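Local coordinates for uncharacterized protein (PDB 4IRT) that is of unknown function but, as a member of the BNR-repeat family with a beta-propeller fold, is a putative neuraminidase that may act on sialic acid-containing glycans, at residues V196-C210 against A238-N252. Numbering follows the deposited sequence.
Sequences VWRETWHVETNHDIC and AEYACRLPQNCELIN
Asn206 reaches across to 238-252 with its amide nitrogen. ND2 gives one hydrogen to Leu250 O at 2.9 Å, almost straight (175°) and in the amide plane. It gives the other to Asn252 OD1 at 3.0 Å. On its own side, Asn206 OD1 takes the NE hydrogen of Arg198. NH2 of the same guanidinium donates to Asn252 OD1 at 2.9 Å. That oxygen lies in the guanidinium plane, but the two flat groups stand 86° apart, and NH2 comes from above the Asn252 carbonyl plane. Arg198 NH2 and Asn206 ND2 meet OD1 from the same face. An alanine in place of Asn206 would probably leave Arg198 NE without its acceptor and Leu250 O without its side-chain donor, and would take away one of the two donors to Asn252 OD1.

Further along, Cys210 SG sits over one face of the Tyr240 ring, 3.7 Å from the centroid, a sulfur-aromatic contact. Asp208 CB lies at the ring edge. Trp197 NE1 donates to Tyr240 OH, which also bonds to Leu235 O. Asp208 CG stands anti to its own carbonyl carbon (chi1 -62°), which brings OD1 to Leu244 N at 3.1 Å. OD2 takes the ND1 hydrogen of His207, while His207 NE2 binds Glu199, itself salt-bridged to Arg177.

Ile209 faces both Ala241 and Cys242, a classic beta bulge, and its CD1 packs on Leu244 CD1 at 4.1 Å. Here 239-242 forms the outer strand of a four-stranded antiparallel propeller blade, and the chain then runs on toward the next blade at 255-258. The chemistry is mixed: backbone pairing holds the strand, while the buried amides of Asn206 and Asn252 are paired with each other and with the partly exposed guanidinium of Arg198 where the following loop leaves regular pairing.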
ATOM      1  N   VAL A 196       2.644   9.269  -9.291  1.00  9.57           N
ATOM      2  CA  VAL A 196       2.243   9.689 -10.632  1.00 10.00           C
ATOM      3  C   VAL A 196       1.536  11.023 -10.469  1.00 10.49           C
ATOM      4  O   VAL A 196       0.980  11.339  -9.393  1.00 10.26           O
ATOM      5  CB  VAL A 196       1.284   8.674 -11.318  1.00 10.55           C
ATOM      6  CG1 VAL A 196       1.906   7.265 -11.287  1.00 11.11           C
ATOM      7  CG2 VAL A 196      -0.097   8.695 -10.683  1.00 10.87           C
ATOM      8  N   TRP A 197       1.600  11.827 -11.512  1.00 10.77           N
ATOM      9  CA  TRP A 197       0.826  13.020 -11.551  1.00 11.38           C
ATOM     10  C   TRP A 197      -0.536  12.707 -12.095  1.00 11.59           C
ATOM     11  O   TRP A 197      -0.693  11.813 -12.929  1.00 10.74           O
ATOM     12  CB  TRP A 197       1.474  14.040 -12.462  1.00 11.70           C
ATOM     13  CG  TRP A 197       2.822  14.512 -12.002  1.00 12.25           C
ATOM     14  CD1 TRP A 197       4.005  14.343 -12.656  1.00 13.37           C
ATOM     15  CD2 TRP A 197       3.124  15.287 -10.824  1.00 12.19           C
ATOM     16  NE1 TRP A 197       5.028  14.956 -11.957  1.00 12.73           N
ATOM     17  CE2 TRP A 197       4.509  15.545 -10.836  1.00 13.17           C
ATOM     18  CE3 TRP A 197       2.353  15.806  -9.776  1.00 12.11           C
ATOM     19  CZ2 TRP A 197       5.150  16.315  -9.828  1.00 13.01           C
ATOM     20  CZ3 TRP A 197       2.986  16.560  -8.795  1.00 11.88           C
ATOM     21  CH2 TRP A 197       4.369  16.798  -8.826  1.00 12.39           C
ATOM     22  N   ARG A 198      -1.542  13.444 -11.633  1.00 12.39           N
ATOM     23  CA  ARG A 198      -2.809  13.454 -12.355  1.00 14.11           C
ATOM     24  C   ARG A 198      -3.137  14.891 -12.697  1.00 12.67           C
ATOM     25  O   ARG A 198      -3.339  15.714 -11.811  1.00 14.41           O
ATOM     26  CB  ARG A 198      -3.977  12.860 -11.597  1.00 14.95           C
ATOM     27  CG  ARG A 198      -5.141  12.704 -12.574  1.00 17.44           C
ATOM     28  CD  ARG A 198      -6.417  12.208 -11.981  1.00 16.60           C
ATOM     29  NE  ARG A 198      -6.365  10.785 -11.693  1.00 15.98           N
ATOM     30  CZ  ARG A 198      -7.392  10.117 -11.207  1.00 18.31           C
ATOM     31  NH1 ARG A 198      -8.554  10.737 -11.033  1.00 19.19           N
ATOM     32  NH2 ARG A 198      -7.279   8.830 -10.913  1.00 17.52           N
ATOM     33  N   GLU A 199      -3.252  15.161 -13.979  1.00 12.86           N
ATOM     34  CA  GLU A 199      -3.308  16.506 -14.466  1.00 12.89           C
ATOM     35  C   GLU A 199      -4.646  17.201 -14.162  1.00 13.52           C
ATOM     36  O   GLU A 199      -4.640  18.357 -13.765  1.00 14.21           O
ATOM     37  CB  GLU A 199      -2.965  16.520 -15.950  1.00 13.88           C
ATOM     38  CG  GLU A 199      -2.351  17.798 -16.436  1.00 14.49           C
ATOM     39  CD  GLU A 199      -1.135  18.288 -15.641  1.00 13.87           C
ATOM     40  OE1 GLU A 199      -0.357  17.523 -15.050  1.00 12.08           O
ATOM     41  OE2 GLU A 199      -0.916  19.492 -15.663  1.00 17.99           O
ATOM     42  N   THR A 200      -5.773  16.474 -14.268  1.00 12.50           N
ATOM     43  CA  THR A 200      -7.080  17.038 -13.953  1.00 12.93           C
ATOM     44  C   THR A 200      -8.019  15.953 -13.403  1.00 12.60           C
ATOM     45  O   THR A 200      -7.567  14.919 -12.937  1.00 12.94           O
ATOM     46  CB  THR A 200      -7.643  17.825 -15.182  1.00 13.06           C
ATOM     47  OG1 THR A 200      -8.844  18.554 -14.844  1.00 13.52           O
ATOM     48  CG2 THR A 200      -7.921  16.888 -16.370  1.00 13.09           C
ATOM     49  N   TRP A 201      -9.326  16.195 -13.408  1.00 13.15           N
ATOM     50  CA  TRP A 201     -10.281  15.252 -12.778  1.00 12.53           C
ATOM     51  C   TRP A 201     -10.093  13.811 -13.219  1.00 13.22           C
ATOM     52  O   TRP A 201     -10.146  12.897 -12.400  1.00 12.60           O
ATOM     53  CB  TRP A 201     -11.722  15.682 -13.081  1.00 12.91           C
ATOM     54  CG  TRP A 201     -12.088  17.008 -12.454  1.00 13.13           C
ATOM     55  CD1 TRP A 201     -12.132  18.230 -13.067  1.00 12.80           C
ATOM     56  CD2 TRP A 201     -12.440  17.231 -11.085  1.00 13.15           C
ATOM     57  NE1 TRP A 201     -12.489  19.207 -12.144  1.00 13.36           N
ATOM     58  CE2 TRP A 201     -12.682  18.614 -10.930  1.00 13.54           C
ATOM     59  CE3 TRP A 201     -12.592  16.381  -9.971  1.00 13.05           C
ATOM     60  CZ2 TRP A 201     -13.066  19.172  -9.711  1.00 13.71           C
ATOM     61  CZ3 TRP A 201     -12.986  16.946  -8.752  1.00 13.04           C
ATOM     62  CH2 TRP A 201     -13.190  18.324  -8.634  1.00 13.42           C
ATOM     63  N   HIS A 202      -9.864  13.610 -14.507  1.00 13.04           N
ATOM     64  CA  HIS A 202     -10.059  12.315 -15.105  1.00 12.86           C
ATOM     65  C   HIS A 202      -8.839  11.404 -15.029  1.00 12.11           C
ATOM     66  O   HIS A 202      -7.705  11.833 -15.199  1.00 12.20           O
ATOM     67  CB  HIS A 202     -10.524  12.480 -16.530  1.00 14.04           C
ATOM     68  CG  HIS A 202     -11.674  13.426 -16.651  1.00 15.41           C
ATOM     69  ND1 HIS A 202     -11.508  14.797 -16.692  1.00 15.32           N
ATOM     70  CD2 HIS A 202     -13.010  13.201 -16.648  1.00 15.26           C
ATOM     71  CE1 HIS A 202     -12.698  15.373 -16.758  1.00 16.99           C
ATOM     72  NE2 HIS A 202     -13.626  14.427 -16.734  1.00 17.51           N
ATOM     73  N   VAL A 203      -9.114  10.140 -14.768  1.00 13.04           N
ATOM     74  CA  VAL A 203      -8.070   9.135 -14.590  1.00 12.26           C
ATOM     75  C   VAL A 203      -7.119   9.010 -15.788  1.00 12.20           C
ATOM     76  O   VAL A 203      -5.927   8.727 -15.615  1.00 12.07           O
ATOM     77  CB  VAL A 203      -8.693   7.762 -14.261  1.00 12.53           C
ATOM     78  CG1 VAL A 203      -9.461   7.184 -15.441  1.00 13.32           C
ATOM     79  CG2 VAL A 203      -7.593   6.801 -13.787  1.00 12.78           C
ATOM     80  N   GLU A 204      -7.622   9.205 -17.008  1.00 12.10           N
ATOM     81  CA  GLU A 204      -6.755   9.149 -18.193  1.00 12.73           C
ATOM     82  C   GLU A 204      -5.701  10.247 -18.269  1.00 12.77           C
ATOM     83  O   GLU A 204      -4.843  10.196 -19.154  1.00 12.99           O
ATOM     84  CB  GLU A 204      -7.578   9.133 -19.498  1.00 14.02           C
ATOM     85  CG  GLU A 204      -8.392  10.400 -19.754  1.00 16.39           C
ATOM     86  CD  GLU A 204      -9.802  10.373 -19.174  1.00 19.25           C
ATOM     87  OE1 GLU A 204     -10.059   9.613 -18.188  1.00 14.12           O
ATOM     88  OE2 GLU A 204     -10.640  11.170 -19.710  1.00 20.37           O
ATOM     89  N   THR A 205      -5.777  11.227 -17.365  1.00 12.03           N
ATOM     90  CA  THR A 205      -4.816  12.308 -17.306  1.00 11.74           C
ATOM     91  C   THR A 205      -3.689  12.036 -16.286  1.00 11.19           C
ATOM     92  O   THR A 205      -2.886  12.925 -16.006  1.00 12.71           O
ATOM     93  CB  THR A 205      -5.478  13.699 -17.069  1.00 12.08           C
ATOM     94  OG1 THR A 205      -5.931  13.842 -15.713  1.00 10.88           O
ATOM     95  CG2 THR A 205      -6.638  13.924 -18.030  1.00 13.27           C
ATOM     96  N   ASN A 206      -3.626  10.816 -15.741  1.00 10.52           N
ATOM     97  CA  ASN A 206      -2.435  10.365 -15.018  1.00  9.86           C
ATOM     98  C   ASN A 206      -1.245  10.371 -15.994  1.00  9.93           C
ATOM     99  O   ASN A 206      -1.397  10.048 -17.186  1.00  9.85           O
ATOM    100  CB  ASN A 206      -2.575   8.913 -14.531  1.00  9.78           C
ATOM    101  CG  ASN A 206      -3.550   8.729 -13.391  1.00 10.14           C
ATOM    102  OD1 ASN A 206      -3.928   9.675 -12.656  1.00 10.00           O
ATOM    103  ND2 ASN A 206      -3.961   7.461 -13.215  1.00  9.78           N
ATOM    104  N   HIS A 207      -0.089  10.764 -15.490  1.00  9.99           N
ATOM    105  CA  HIS A 207       1.126  10.675 -16.270  1.00 10.93           C
ATOM    106  C   HIS A 207       2.361  10.645 -15.392  1.00 10.63           C
ATOM    107  O   HIS A 207       2.377  11.248 -14.310  1.00 11.52           O
ATOM    108  CB  HIS A 207       1.204  11.831 -17.274  1.00 11.77           C
ATOM    109  CG  HIS A 207       1.187  13.197 -16.654  1.00 11.94           C
ATOM    110  ND1 HIS A 207       2.341  13.899 -16.368  1.00 13.58           N
ATOM    111  CD2 HIS A 207       0.161  14.009 -16.310  1.00 12.66           C
ATOM    112  CE1 HIS A 207       2.024  15.080 -15.862  1.00 13.40           C
ATOM    113  NE2 HIS A 207       0.704  15.171 -15.814  1.00 13.53           N
ATOM    114  N   ASP A 208       3.383   9.939 -15.891  1.00 11.10           N
ATOM    115  CA  ASP A 208       4.729   9.860 -15.306  1.00 11.19           C
ATOM    116  C   ASP A 208       4.812   9.092 -13.983  1.00 10.92           C
ATOM    117  O   ASP A 208       3.816   8.916 -13.283  1.00 10.11           O
ATOM    118  CB  ASP A 208       5.323  11.281 -15.124  1.00 11.64           C
ATOM    119  CG  ASP A 208       5.473  12.014 -16.443  1.00 12.55           C
ATOM    120  OD1 ASP A 208       6.024  11.436 -17.415  1.00 13.52           O
ATOM    121  OD2 ASP A 208       5.031  13.184 -16.521  1.00 13.53           O
ATOM    122  N   ILE A 209       6.017   8.600 -13.702  1.00  9.87           N
ATOM    123  CA  ILE A 209       6.389   8.028 -12.417  1.00 10.41           C
ATOM    124  C   ILE A 209       7.617   8.755 -11.898  1.00 10.60           C
ATOM    125  O   ILE A 209       8.687   8.739 -12.544  1.00 11.00           O
ATOM    126  CB  ILE A 209       6.678   6.506 -12.505  1.00 10.41           C
ATOM    127  CG1 ILE A 209       5.482   5.782 -13.165  1.00 10.78           C
ATOM    128  CG2 ILE A 209       6.964   5.946 -11.109  1.00 10.61           C
ATOM    129  CD1 ILE A 209       5.585   4.266 -13.234  1.00 10.77           C
ATOM    130  N   CYS A 210       7.476   9.354 -10.722  1.00 10.32           N
ATOM    131  CA  CYS A 210       8.526  10.178 -10.121  1.00 10.61           C
ATOM    132  C   CYS A 210       9.010   9.544  -8.803  1.00 10.42           C
ATOM    133  O   CYS A 210       8.352   8.691  -8.243  1.00 10.63           O
ATOM    134  CB  CYS A 210       8.007  11.599  -9.855  1.00 11.48           C
ATOM    135  SG  CYS A 210       7.510  12.516 -11.350  1.00 13.18           S
ATOM    136  N   ALA A 238      11.135  17.329 -10.201  1.00 13.30           N
ATOM    137  CA  ALA A 238      11.011  15.931  -9.792  1.00 12.36           C
ATOM    138  C   ALA A 238      11.965  15.052 -10.595  1.00 12.21           C
ATOM    139  O   ALA A 238      12.214  15.329 -11.768  1.00 11.38           O
ATOM    140  CB  ALA A 238       9.589  15.453  -9.996  1.00 12.96           C
ATOM    141  N   GLU A 239      12.432  13.974  -9.964  1.00 11.94           N
ATOM    142  CA  GLU A 239      13.157  12.942 -10.647  1.00 11.45           C
ATOM    143  C   GLU A 239      12.145  12.041 -11.352  1.00 11.51           C
ATOM    144  O   GLU A 239      11.267  11.477 -10.706  1.00 11.43           O
ATOM    145  CB  GLU A 239      14.028  12.109  -9.694  1.00 11.48           C
ATOM    146  CG  GLU A 239      14.803  11.030 -10.459  1.00 11.64           C
ATOM    147  CD  GLU A 239      15.738  10.176  -9.636  1.00 12.14           C
ATOM    148  OE1 GLU A 239      15.835  10.333  -8.385  1.00 11.62           O
ATOM    149  OE2 GLU A 239      16.394   9.317 -10.293  1.00 13.03           O
ATOM    150  N   TYR A 240      12.296  11.868 -12.666  1.00 12.00           N
ATOM    151  CA  TYR A 240      11.442  10.963 -13.423  1.00 12.24           C
ATOM    152  C   TYR A 240      12.050   9.572 -13.490  1.00 12.87           C
ATOM    153  O   TYR A 240      13.012   9.324 -14.221  1.00 12.92           O
ATOM    154  CB  TYR A 240      11.124  11.562 -14.803  1.00 12.77           C
ATOM    155  CG  TYR A 240      10.184  12.745 -14.598  1.00 14.27           C
ATOM    156  CD1 TYR A 240      10.682  14.000 -14.203  1.00 15.17           C
ATOM    157  CD2 TYR A 240       8.810  12.581 -14.667  1.00 13.99           C
ATOM    158  CE1 TYR A 240       9.826  15.064 -13.924  1.00 15.81           C
ATOM    159  CE2 TYR A 240       7.944  13.649 -14.419  1.00 15.04           C
ATOM    160  CZ  TYR A 240       8.460  14.883 -14.041  1.00 15.18           C
ATOM    161  OH  TYR A 240       7.587  15.907 -13.756  1.00 15.56           O
ATOM    162  N   ALA A 241      11.441   8.653 -12.760  1.00 13.27           N
ATOM    163  CA  ALA A 241      11.800   7.242 -12.856  1.00 12.90           C
ATOM    164  C   ALA A 241      11.368   6.643 -14.198  1.00 13.66           C
ATOM    165  O   ALA A 241      12.083   5.811 -14.773  1.00 13.52           O
ATOM    166  CB  ALA A 241      11.211   6.455 -11.709  1.00 12.11           C
ATOM    167  N   CYS A 242      10.218   7.078 -14.697  1.00 13.55           N
ATOM    168  CA  CYS A 242       9.727   6.617 -15.995  1.00 14.45           C
ATOM    169  C   CYS A 242       8.801   7.665 -16.549  1.00 14.92           C
ATOM    170  O   CYS A 242       7.767   7.999 -15.919  1.00 14.66           O
ATOM    171  CB  CYS A 242       9.039   5.251 -15.892  1.00 15.62           C
ATOM    172  SG  CYS A 242       8.656   4.480 -17.507  1.00 16.70           S
ATOM    173  N   ARG A 243       9.170   8.198 -17.719  1.00 13.60           N
ATOM    174  CA  ARG A 243       8.313   9.155 -18.404  0.50 14.41           C
ATOM    175  C   ARG A 243       7.240   8.442 -19.196  1.00 13.43           C
ATOM    176  O   ARG A 243       7.529   7.642 -20.078  1.00 13.77           O
ATOM    177  CB  ARG A 243       9.103  10.071 -19.323  0.50 15.70           C
ATOM    178  CG  ARG A 243       9.955  11.045 -18.550  0.50 17.77           C
ATOM    179  CD  ARG A 243       9.924  12.425 -19.148  0.50 20.54           C
ATOM    180  NE  ARG A 243      10.999  13.202 -18.568  0.50 21.20           N
ATOM    181  CZ  ARG A 243      10.819  14.309 -17.877  0.50 20.43           C
ATOM    182  NH1 ARG A 243       9.603  14.795 -17.711  0.50 20.03           N
ATOM    183  NH2 ARG A 243      11.872  14.935 -17.383  0.50 22.08           N
ATOM    184  N   LEU A 244       5.980   8.748 -18.875  1.00 12.49           N
ATOM    185  CA  LEU A 244       4.840   8.095 -19.487  1.00 12.52           C
ATOM    186  C   LEU A 244       3.759   9.112 -19.721  1.00 12.76           C
ATOM    187  O   LEU A 244       3.439   9.888 -18.812  1.00 12.65           O
ATOM    188  CB  LEU A 244       4.294   7.002 -18.542  1.00 12.05           C
ATOM    189  CG  LEU A 244       5.203   5.792 -18.378  1.00 12.70           C
ATOM    190  CD1 LEU A 244       4.776   4.970 -17.171  1.00 14.71           C
ATOM    191  CD2 LEU A 244       5.213   4.949 -19.649  1.00 12.98           C
ATOM    192  N   PRO A 245       3.145   9.085 -20.905  1.00 13.54           N
ATOM    193  CA  PRO A 245       2.180  10.114 -21.245  1.00 13.65           C
ATOM    194  C   PRO A 245       0.800   9.919 -20.591  1.00 12.65           C
ATOM    195  O   PRO A 245       0.497   8.869 -20.019  1.00 10.05           O
ATOM    196  CB  PRO A 245       2.064   9.947 -22.766  1.00 15.31           C
ATOM    197  CG  PRO A 245       2.192   8.448 -22.940  1.00 15.47           C
ATOM    198  CD  PRO A 245       3.309   8.101 -22.001  1.00 15.33           C
ATOM    199  N   GLN A 246      -0.062  10.915 -20.764  1.00 12.99           N
ATOM    200  CA  GLN A 246      -1.467  10.718 -20.485  1.00 13.52           C
ATOM    201  C   GLN A 246      -1.992   9.714 -21.524  1.00 13.89           C
ATOM    202  O   GLN A 246      -1.347   9.499 -22.550  1.00 14.60           O
ATOM    203  CB  GLN A 246      -2.202  12.047 -20.585  1.00 14.68           C
ATOM    204  CG  GLN A 246      -1.677  13.078 -19.582  1.00 16.57           C
ATOM    205  CD  GLN A 246      -2.489  14.359 -19.582  1.00 17.61           C
ATOM    206  OE1 GLN A 246      -3.713  14.347 -19.764  1.00 16.43           O
ATOM    207  NE2 GLN A 246      -1.804  15.483 -19.365  1.00 20.29           N
ATOM    208  N   ASN A 247      -3.123   9.084 -21.220  1.00 13.30           N
ATOM    209  CA  ASN A 247      -3.798   8.143 -22.119  0.50 13.84           C
ATOM    210  C   ASN A 247      -2.984   6.892 -22.473  1.00 13.25           C
ATOM    211  O   ASN A 247      -3.068   6.384 -23.574  1.00 14.20           O
ATOM    212  CB  ASN A 247      -4.281   8.868 -23.374  0.50 14.99           C
ATOM    213  CG  ASN A 247      -5.299   9.927 -23.048  0.50 15.95           C
ATOM    214  OD1 ASN A 247      -6.415   9.608 -22.658  0.50 15.60           O
ATOM    215  ND2 ASN A 247      -4.912  11.197 -23.172  0.50 18.03           N
ATOM    216  N   CYS A 248      -2.206   6.383 -21.518  1.00 12.32           N
ATOM    217  CA  CYS A 248      -1.582   5.086 -21.707  1.00 12.70           C
ATOM    218  C   CYS A 248      -2.012   4.073 -20.665  1.00 11.72           C
ATOM    219  O   CYS A 248      -1.314   3.052 -20.447  1.00 11.80           O
ATOM    220  CB  CYS A 248      -0.046   5.191 -21.824  1.00 13.45           C
ATOM    221  SG  CYS A 248       0.813   5.537 -20.291  1.00 14.04           S
ATOM    222  N   GLU A 249      -3.156   4.339 -20.038  1.00 10.94           N
ATOM    223  CA  GLU A 249      -3.758   3.457 -19.025  1.00 10.96           C
ATOM    224  C   GLU A 249      -2.855   3.302 -17.786  1.00  9.63           C
ATOM    225  O   GLU A 249      -2.864   2.274 -17.110  1.00  9.93           O
ATOM    226  CB  GLU A 249      -4.049   2.080 -19.621  1.00 11.60           C
ATOM    227  CG  GLU A 249      -4.842   2.061 -20.895  1.00 12.81           C
ATOM    228  CD  GLU A 249      -6.213   2.716 -20.808  1.00 13.67           C
ATOM    229  OE1 GLU A 249      -6.726   3.034 -19.703  1.00 13.90           O
ATOM    230  OE2 GLU A 249      -6.808   2.874 -21.903  1.00 15.20           O
ATOM    231  N   LEU A 250      -2.047   4.315 -17.516  1.00 10.49           N
ATOM    232  CA  LEU A 250      -1.236   4.349 -16.323  1.00 10.19           C
ATOM    233  C   LEU A 250      -2.142   4.556 -15.112  1.00 10.80           C
ATOM    234  O   LEU A 250      -2.943   5.491 -15.074  1.00  9.78           O
ATOM    235  CB  LEU A 250      -0.216   5.472 -16.400  1.00 11.32           C
ATOM    236  CG  LEU A 250       0.647   5.629 -15.151  1.00 10.96           C
ATOM    237  CD1 LEU A 250       1.539   4.427 -14.927  1.00 11.97           C
ATOM    238  CD2 LEU A 250       1.426   6.926 -15.238  1.00 11.67           C
ATOM    239  N   ILE A 251      -2.023   3.653 -14.155  1.00 10.93           N
ATOM    240  CA  ILE A 251      -2.900   3.638 -12.981  1.00 10.76           C
ATOM    241  C   ILE A 251      -2.238   4.411 -11.862  1.00 11.17           C
ATOM    242  O   ILE A 251      -1.012   4.605 -11.849  1.00 13.03           O
ATOM    243  CB  ILE A 251      -3.238   2.180 -12.570  1.00 10.91           C
ATOM    244  CG1 ILE A 251      -4.327   2.080 -11.478  1.00 12.17           C
ATOM    245  CG2 ILE A 251      -1.985   1.440 -12.148  1.00 10.81           C
ATOM    246  CD1 ILE A 251      -5.665   2.666 -11.867  1.00 14.36           C
ATOM    247  N   ASN A 252      -3.064   4.902 -10.949  1.00 10.49           N
ATOM    248  CA  ASN A 252      -2.592   5.604  -9.759  1.00 10.31           C
ATOM    249  C   ASN A 252      -2.800   4.791  -8.482  1.00 11.59           C
ATOM    250  O   ASN A 252      -3.721   3.980  -8.421  1.00 10.11           O
ATOM    251  CB  ASN A 252      -3.314   6.945  -9.591  1.00 10.79           C
ATOM    252  CG  ASN A 252      -4.813   6.817  -9.651  1.00 12.13           C
ATOM    253  OD1 ASN A 252      -5.382   6.594 -10.704  1.00 11.16           O
ATOM    254  ND2 ASN A 252      -5.471   6.952  -8.503  1.00 13.83           N
TER
HETATM  255  O   HOH W   1      -4.226   6.979 -16.954  1.00 10.14           O
HETATM  256  O   HOH W   2      -1.929   7.359 -18.688  1.00 10.39           O